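Probable transcriptional regulator (Pseudomonas aeruginosa, PDB 2ESN) is probably a DNA-binding transcription factor of the LysR family, with a helix-turn-helix domain joined to an effector-binding domain whose ligand is unknown. Local coordinates at residues T102-A107 with R150-L155; A107-A112 with L233-A238; E166-H171 with R281-V286. One frame throughout, in Å; residues are numbered along the deposited sequence.

Interaction 1. Residues T102-A107 with R150-L155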
# COMPACT_ATOMS: atom_id res chain seq x y z
N THR C 102 -15.92 20.01 2.58
CA THR C 102 -14.48 20.18 2.75
C THR C 102 -13.92 19.89 1.38
O THR C 102 -14.22 18.86 0.79
CB THR C 102 -13.96 19.21 3.81
OG1 THR C 102 -14.64 19.47 5.03
CG2 THR C 102 -12.44 19.34 4.09
N PHE C 103 -13.22 20.88 0.82
CA PHE C 103 -12.37 20.73 -0.34
C PHE C 103 -10.95 20.31 0.07
O PHE C 103 -10.38 20.89 1.01
CB PHE C 103 -12.37 22.01 -1.18
CG PHE C 103 -13.70 22.31 -1.79
CD1 PHE C 103 -14.69 22.96 -1.04
CD2 PHE C 103 -13.97 21.91 -3.08
CE1 PHE C 103 -15.95 23.20 -1.55
CE2 PHE C 103 -15.19 22.15 -3.63
CZ PHE C 103 -16.19 22.84 -2.89
N VAL C 104 -10.42 19.29 -0.61
CA VAL C 104 -9.10 18.72 -0.27
C VAL C 104 -8.15 19.06 -1.39
O VAL C 104 -8.43 18.77 -2.55
CB VAL C 104 -9.12 17.18 -0.02
CG1 VAL C 104 -7.67 16.62 0.34
CG2 VAL C 104 -10.14 16.81 1.07
N PHE C 105 -7.08 19.79 -1.06
CA PHE C 105 -6.10 20.20 -2.05
C PHE C 105 -4.76 19.58 -1.68
O PHE C 105 -4.44 19.46 -0.50
CB PHE C 105 -5.89 21.74 -2.06
CG PHE C 105 -7.03 22.55 -2.64
CD1 PHE C 105 -6.86 23.20 -3.84
CD2 PHE C 105 -8.21 22.73 -1.93
CE1 PHE C 105 -7.89 24.01 -4.39
CE2 PHE C 105 -9.24 23.60 -2.44
CZ PHE C 105 -9.07 24.20 -3.69
N ALA C 106 -3.99 19.20 -2.70
CA ALA C 106 -2.63 18.72 -2.61
C ALA C 106 -1.87 19.96 -2.86
O ALA C 106 -2.20 20.71 -3.77
CB ALA C 106 -2.32 17.76 -3.73
N ALA C 107 -0.86 20.21 -2.05
CA ALA C 107 -0.32 21.60 -2.05
C ALA C 107 1.08 21.60 -1.54
O ALA C 107 1.55 20.55 -1.04
CB ALA C 107 -1.18 22.49 -1.17
N ARG C 150 -10.28 11.31 -3.65
CA ARG C 150 -9.66 11.44 -2.31
C ARG C 150 -9.07 12.86 -2.16
O ARG C 150 -8.96 13.38 -1.04
CB ARG C 150 -8.52 10.43 -2.13
CG ARG C 150 -8.42 9.67 -0.77
CD ARG C 150 -7.21 8.69 -0.86
NE ARG C 150 -6.89 8.47 -2.28
CZ ARG C 150 -6.75 7.29 -2.91
NH1 ARG C 150 -6.50 7.27 -4.22
NH2 ARG C 150 -6.84 6.15 -2.22
N ILE C 151 -8.70 13.45 -3.29
CA ILE C 151 -8.22 14.81 -3.40
C ILE C 151 -9.06 15.43 -4.53
O ILE C 151 -9.16 14.87 -5.63
CB ILE C 151 -6.71 14.81 -3.79
CG1 ILE C 151 -5.82 14.53 -2.58
CG2 ILE C 151 -6.28 16.08 -4.44
CD1 ILE C 151 -4.37 14.05 -2.98
N ASP C 152 -9.65 16.58 -4.24
CA ASP C 152 -10.43 17.34 -5.21
C ASP C 152 -9.51 18.00 -6.22
O ASP C 152 -9.77 17.96 -7.40
CB ASP C 152 -11.32 18.39 -4.47
CG ASP C 152 -12.35 17.74 -3.52
OD1 ASP C 152 -13.31 17.14 -4.00
OD2 ASP C 152 -12.22 17.79 -2.28
N PHE C 153 -8.42 18.59 -5.74
CA PHE C 153 -7.58 19.43 -6.58
C PHE C 153 -6.09 19.35 -6.18
O PHE C 153 -5.77 18.99 -5.07
CB PHE C 153 -7.96 20.91 -6.41
CG PHE C 153 -9.34 21.26 -6.87
CD1 PHE C 153 -10.36 21.42 -5.94
CD2 PHE C 153 -9.61 21.48 -8.20
CE1 PHE C 153 -11.65 21.79 -6.34
CE2 PHE C 153 -10.92 21.79 -8.64
CZ PHE C 153 -11.93 21.98 -7.72
N ALA C 154 -5.22 19.77 -7.08
CA ALA C 154 -3.80 19.84 -6.78
C ALA C 154 -3.32 21.18 -7.25
O ALA C 154 -3.89 21.76 -8.17
CB ALA C 154 -3.03 18.70 -7.43
N LEU C 155 -2.29 21.71 -6.59
CA LEU C 155 -1.75 23.03 -6.94
C LEU C 155 -0.29 22.90 -7.33
O LEU C 155 0.42 22.06 -6.78
CB LEU C 155 -1.83 23.97 -5.71
CG LEU C 155 -3.18 24.17 -5.01
CD1 LEU C 155 -3.07 25.12 -3.79
CD2 LEU C 155 -4.19 24.75 -6.03
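Phe105 and Ala106 pair with Phe153 and Ala154 as neighbours in parallel strands, a buried contact in the sheet of the first lobe of the LysR-type substrate-binding domain. The segment axes differ in direction by 31°. Ala106 N donates to Phe153 O at 3.0 Å, and Leu155 N to Ala106 O at the same length. At the entry to the second strand, Val104 O receives Phe153 N at 3.2 Å and a weak bond from Asp152 N. Asp152 returns a bond from its side chain, OD2 accepting Val104 N at 2.9 Å through its anti lone pair. With CG beside its own backbone N (chi1 -62°), the carboxylate leans over the neighbouring strand; OD1 is held by Arg101 and His294, so both oxygens are engaged. These two strands belong to the beta-alpha-beta succession of the periplasmic-binding-protein fold, strand 131-136 flanking 102-107 on its other edge. On the face carrying Phe105 and Phe153 the side chains point the same way, their planes 26° apart but slid so that the rings barely overlap, with centroids 5.2 Å apart. Phe105 CD1 instead rests on Phe153 CB at 3.6 Å, while Leu155 CD2 comes up at the Phe105 ring edge. Met297 of helix 293-303 touches both phenylalanines. On the reverse face, Ala106 CB meets Ala154 CB at 3.9 Å.

Interaction 2. Residues A107-A112 with L233-A238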
# COMPACT_ATOMS: atom_id res chain seq x y z
N ALA C 107 -0.86 20.21 -2.05
CA ALA C 107 -0.32 21.60 -2.05
C ALA C 107 1.08 21.60 -1.54
O ALA C 107 1.55 20.55 -1.04
CB ALA C 107 -1.18 22.49 -1.17
N THR C 108 1.74 22.76 -1.68
CA THR C 108 3.00 22.95 -0.98
C THR C 108 2.87 24.13 0.03
O THR C 108 1.84 24.78 0.05
CB THR C 108 4.13 23.25 -1.98
OG1 THR C 108 3.79 24.41 -2.72
CG2 THR C 108 4.33 22.06 -2.93
N ASP C 109 3.91 24.42 0.82
CA ASP C 109 3.86 25.63 1.61
C ASP C 109 3.73 26.85 0.68
O ASP C 109 2.98 27.74 0.97
CB ASP C 109 5.04 25.73 2.60
CG ASP C 109 6.24 26.41 2.01
OD1 ASP C 109 6.59 26.07 0.85
OD2 ASP C 109 6.79 27.31 2.69
N TYR C 110 4.40 26.88 -0.46
CA TYR C 110 4.27 28.05 -1.31
C TYR C 110 2.87 28.26 -1.85
O TYR C 110 2.37 29.36 -1.83
CB TYR C 110 5.32 28.11 -2.45
CG TYR C 110 5.08 29.31 -3.30
CD1 TYR C 110 5.07 30.55 -2.75
CD2 TYR C 110 4.83 29.19 -4.66
CE1 TYR C 110 4.83 31.70 -3.49
CE2 TYR C 110 4.60 30.34 -5.43
CZ TYR C 110 4.56 31.58 -4.81
OH TYR C 110 4.26 32.76 -5.50
N THR C 111 2.22 27.22 -2.35
CA THR C 111 0.94 27.38 -2.99
C THR C 111 -0.15 27.58 -1.91
O THR C 111 -1.13 28.28 -2.13
CB THR C 111 0.61 26.18 -3.97
OG1 THR C 111 0.74 24.93 -3.29
CG2 THR C 111 1.52 26.19 -5.24
N ALA C 112 0.01 26.99 -0.75
CA ALA C 112 -0.90 27.30 0.37
C ALA C 112 -0.81 28.79 0.73
O ALA C 112 -1.83 29.49 0.88
CB ALA C 112 -0.56 26.40 1.59
N LEU C 233 15.42 22.02 1.11
CA LEU C 233 14.28 21.89 2.06
C LEU C 233 13.05 22.10 1.24
O LEU C 233 13.12 22.63 0.15
CB LEU C 233 14.34 22.91 3.23
CG LEU C 233 14.26 24.43 2.98
CD1 LEU C 233 14.11 25.21 4.33
CD2 LEU C 233 15.50 24.95 2.20
N PRO C 234 11.92 21.58 1.72
CA PRO C 234 10.70 21.59 0.93
C PRO C 234 9.90 22.90 1.06
O PRO C 234 8.94 23.12 0.30
CB PRO C 234 9.90 20.40 1.54
CG PRO C 234 10.71 19.87 2.68
CD PRO C 234 11.77 20.83 2.99
N THR C 235 10.28 23.76 2.02
CA THR C 235 9.53 24.98 2.39
C THR C 235 10.26 26.24 1.87
O THR C 235 11.35 26.54 2.37
CB THR C 235 9.72 25.31 3.90
OG1 THR C 235 10.07 24.18 4.70
CG2 THR C 235 8.72 26.18 4.49
N VAL C 236 9.61 27.03 0.99
CA VAL C 236 10.05 28.37 0.58
C VAL C 236 10.08 29.36 1.75
O VAL C 236 11.04 30.13 1.90
CB VAL C 236 9.13 28.95 -0.52
CG1 VAL C 236 9.75 30.20 -1.18
CG2 VAL C 236 9.01 27.99 -1.58
N LEU C 237 9.06 29.30 2.62
CA LEU C 237 8.97 30.33 3.61
C LEU C 237 10.04 30.16 4.68
O LEU C 237 10.66 31.14 5.06
CB LEU C 237 7.53 30.48 4.18
CG LEU C 237 6.38 30.87 3.25
CD1 LEU C 237 5.05 30.97 4.11
CD2 LEU C 237 6.65 32.15 2.44
N ALA C 238 10.28 28.94 5.14
CA ALA C 238 11.42 28.73 6.02
C ALA C 238 12.74 29.08 5.29
O ALA C 238 13.67 29.54 5.93
CB ALA C 238 11.46 27.32 6.58
O HOH W 1 6.17 22.57 0.73
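Asp109 reaches from the first turn of helix 109-126 to the start of helix 236-244, where its carboxylate accepts two backbone N-H groups. Val236 N donates to OD1 at 3.2 Å, meeting it on the syn side, 24° out of the carboxylate plane. Leu237 N donates to OD2 at 3.0 Å and nearly straight, but this second bond is less certain, because OD2 is modelled implausibly close to the methyl of Thr235. Chi1 of 89° sets CG between the backbone N and carbonyl carbon of Asp109, which carries the group across to the other segment. The carboxylate thus serves amides of the first turn of a helix whose N-cap residue, Thr235, does not cap it with its own hydroxyl; the helix dipole would probably stabilise its negative charge. A water extends the link on the backbone, accepting from Asp109 N at 2.9 Å and donating to Pro234 O at 2.9 Å. Thr108, the N-cap of its own helix, has its N bonded to Thr111 OG1 at 2.9 Å. In the two-lobed periplasmic-binding-protein fold, these helix starts probably belong to different lobes, consistent with a place beside the interlobe cleft where LysR relatives bind effectors. Further out the contact is apolar: Tyr110 CB lies 3.8 Å from Val236 CG2. Tyr110 OH goes on to bond Tyr278. The second subunit packs here too, its Leu237 against Leu237 and its Thr235 against Asp109.

Interaction 3. Residues E166-H171 with R281-V286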
# COMPACT_ATOMS: atom_id res chain seq x y z
N GLU C 166 -3.26 12.12 -18.78
CA GLU C 166 -4.58 11.90 -19.36
C GLU C 166 -5.64 11.90 -18.29
O GLU C 166 -5.48 11.28 -17.23
CB GLU C 166 -4.67 10.59 -20.16
CG GLU C 166 -5.53 10.76 -21.42
CD GLU C 166 -6.19 9.47 -21.90
OE1 GLU C 166 -7.46 9.44 -21.97
OE2 GLU C 166 -5.45 8.49 -22.21
N GLY C 167 -6.73 12.60 -18.57
CA GLY C 167 -7.73 12.81 -17.54
C GLY C 167 -7.48 14.02 -16.63
O GLY C 167 -8.37 14.39 -15.86
N ILE C 168 -6.30 14.62 -16.71
CA ILE C 168 -6.02 15.86 -15.95
C ILE C 168 -6.28 17.11 -16.76
O ILE C 168 -5.76 17.27 -17.87
CB ILE C 168 -4.58 15.91 -15.40
CG1 ILE C 168 -4.29 14.72 -14.47
CG2 ILE C 168 -4.29 17.25 -14.70
CD1 ILE C 168 -5.50 14.19 -13.72
N GLN C 169 -7.10 18.00 -16.21
CA GLN C 169 -7.22 19.38 -16.70
C GLN C 169 -6.62 20.38 -15.66
O GLN C 169 -6.58 20.10 -14.45
CB GLN C 169 -8.71 19.72 -16.97
CG GLN C 169 -9.59 19.62 -15.71
CD GLN C 169 -11.10 19.73 -15.97
OE1 GLN C 169 -11.54 19.89 -17.12
NE2 GLN C 169 -11.91 19.61 -14.89
N ALA C 170 -6.21 21.55 -16.15
CA ALA C 170 -5.52 22.57 -15.36
C ALA C 170 -6.13 23.96 -15.66
O ALA C 170 -6.58 24.23 -16.78
CB ALA C 170 -4.06 22.58 -15.70
N HIS C 171 -6.16 24.82 -14.64
CA HIS C 171 -6.60 26.18 -14.83
C HIS C 171 -5.62 27.12 -14.16
O HIS C 171 -5.31 26.96 -12.96
CB HIS C 171 -8.02 26.38 -14.27
CG HIS C 171 -9.09 25.75 -15.12
ND1 HIS C 171 -9.55 24.46 -14.91
CD2 HIS C 171 -9.78 26.23 -16.19
CE1 HIS C 171 -10.48 24.18 -15.80
NE2 HIS C 171 -10.65 25.24 -16.59
N ARG C 281 -1.11 26.80 -11.06
CA ARG C 281 -2.34 26.28 -11.61
C ARG C 281 -3.07 25.34 -10.70
O ARG C 281 -2.56 24.86 -9.69
CB ARG C 281 -2.16 25.68 -13.02
CG ARG C 281 -0.89 24.97 -13.23
CD ARG C 281 -0.37 25.22 -14.62
NE ARG C 281 -1.32 24.81 -15.62
CZ ARG C 281 -1.20 25.04 -16.92
NH1 ARG C 281 -0.12 25.70 -17.38
NH2 ARG C 281 -2.13 24.60 -17.76
N LEU C 282 -4.32 25.17 -11.06
CA LEU C 282 -5.22 24.36 -10.30
C LEU C 282 -5.46 23.15 -11.19
O LEU C 282 -5.98 23.29 -12.29
CB LEU C 282 -6.50 25.16 -10.05
CG LEU C 282 -7.62 24.41 -9.36
CD1 LEU C 282 -7.19 24.16 -7.90
CD2 LEU C 282 -9.01 25.15 -9.48
N TYR C 283 -5.05 21.98 -10.73
CA TYR C 283 -5.28 20.75 -11.45
C TYR C 283 -6.44 19.92 -10.88
O TYR C 283 -6.62 19.83 -9.66
CB TYR C 283 -4.05 19.88 -11.42
CG TYR C 283 -2.77 20.53 -11.85
CD1 TYR C 283 -1.92 21.11 -10.89
CD2 TYR C 283 -2.35 20.50 -13.19
CE1 TYR C 283 -0.73 21.68 -11.24
CE2 TYR C 283 -1.13 21.08 -13.56
CZ TYR C 283 -0.32 21.67 -12.57
OH TYR C 283 0.89 22.26 -12.89
N SER C 284 -7.21 19.33 -11.80
CA SER C 284 -8.23 18.37 -11.48
C SER C 284 -8.38 17.31 -12.57
O SER C 284 -7.95 17.51 -13.73
CB SER C 284 -9.58 19.04 -11.26
OG SER C 284 -9.89 19.78 -12.41
N HIS C 285 -8.96 16.20 -12.15
CA HIS C 285 -9.44 15.12 -13.00
C HIS C 285 -10.77 15.45 -13.70
O HIS C 285 -11.72 15.89 -13.04
CB HIS C 285 -9.61 13.88 -12.13
CG HIS C 285 -9.59 12.60 -12.91
ND1 HIS C 285 -10.64 12.17 -13.69
CD2 HIS C 285 -8.63 11.65 -13.02
CE1 HIS C 285 -10.33 11.03 -14.26
NE2 HIS C 285 -9.11 10.69 -13.87
N VAL C 286 -10.82 15.21 -15.01
CA VAL C 286 -12.04 15.33 -15.85
C VAL C 286 -13.30 14.67 -15.23
O VAL C 286 -14.39 15.21 -15.38
CB VAL C 286 -11.79 14.86 -17.33
CG1 VAL C 286 -13.00 15.12 -18.20
CG2 VAL C 286 -10.59 15.60 -17.94
O HOH W 2 -8.97 22.68 -12.70
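Gln169 and Ser284 form a hydrogen-bonded pair of an antiparallel ladder between the 168-171 part of strand 168-183 and the 281-285 part of strand 278-285, with segment axes 156° apart in direction. Gln169 N donates to Ser284 O at 2.7 Å, almost in line with the carbonyl, and Ser284 N returns a bond to Gln169 O at 2.8 Å. His171 and Leu282 make the same reciprocal pair, whereas Ile168-His285 and Ala170-Tyr283 are the non-hydrogen-bonded pairs. Past the strand end, Val286 N binds Gly167 O at 2.7 Å.

Side-chain polar bonds gather on the face of Gln169, His171, Leu282 and Ser284. The side chain of Gln169 runs alongside Ser284, NE2 donating to OG at 3.2 Å with the hydroxyl only 10° out of the amide plane; chi1 of 61° sets CG between its own backbone N and carbonyl carbon, against Ser284 O and OG. A water ties together His171 ND1, Ser284 OG and Leu282 O, lying in the imidazole plane at its edge, 2.9 Å from ND1.

Apolar contacts join Tyr283, Ala170 and Ile168 on the opposite face. Tyr283 CD2 lies 3.7 Å from Ala170 CB, and Ile168 CG2 approaches the same CD2 from slightly further off. Gly167 O sits over one face of the His285 ring, offset toward its rim.

Among charged groups, the guanidinium of Arg281 turns its edge to Ala170 CB, with NE 3.5 Å away, and is salt-bridged to Asp158 and Asp172; Asp158 also bonds Tyr283 OH.

Strand 168-183 goes on to pair with strands of the second lobe, and 278-285 returns from that lobe, consistent with the paired crossover strands that hinge the two lobes of the periplasmic-binding-protein fold.

How the interactions relate
From the N terminus, strand 102-107 opens interaction 1, which closes at 150-155 after two helices and strand 131-136. Ala107 is shared with interaction 2, whose first segment starts inside that loop and whose partner, 233-238, lies well past it, so the two cross. Interaction 3 opens at 166-171, after interaction 1 has closed, and ends at 281-286; it is in series with interaction 1 but crosses interaction 2. Interactions 1 and 3 meet in one sheet, where Leu282 packs on Phe105, Phe153 and Leu155. Interactions 2 and 3, about 6 Å apart at their nearest atoms, do not touch. Interactions 1 and 3 both lie in the sheet of the first lobe; interaction 2 probably joins it to the second.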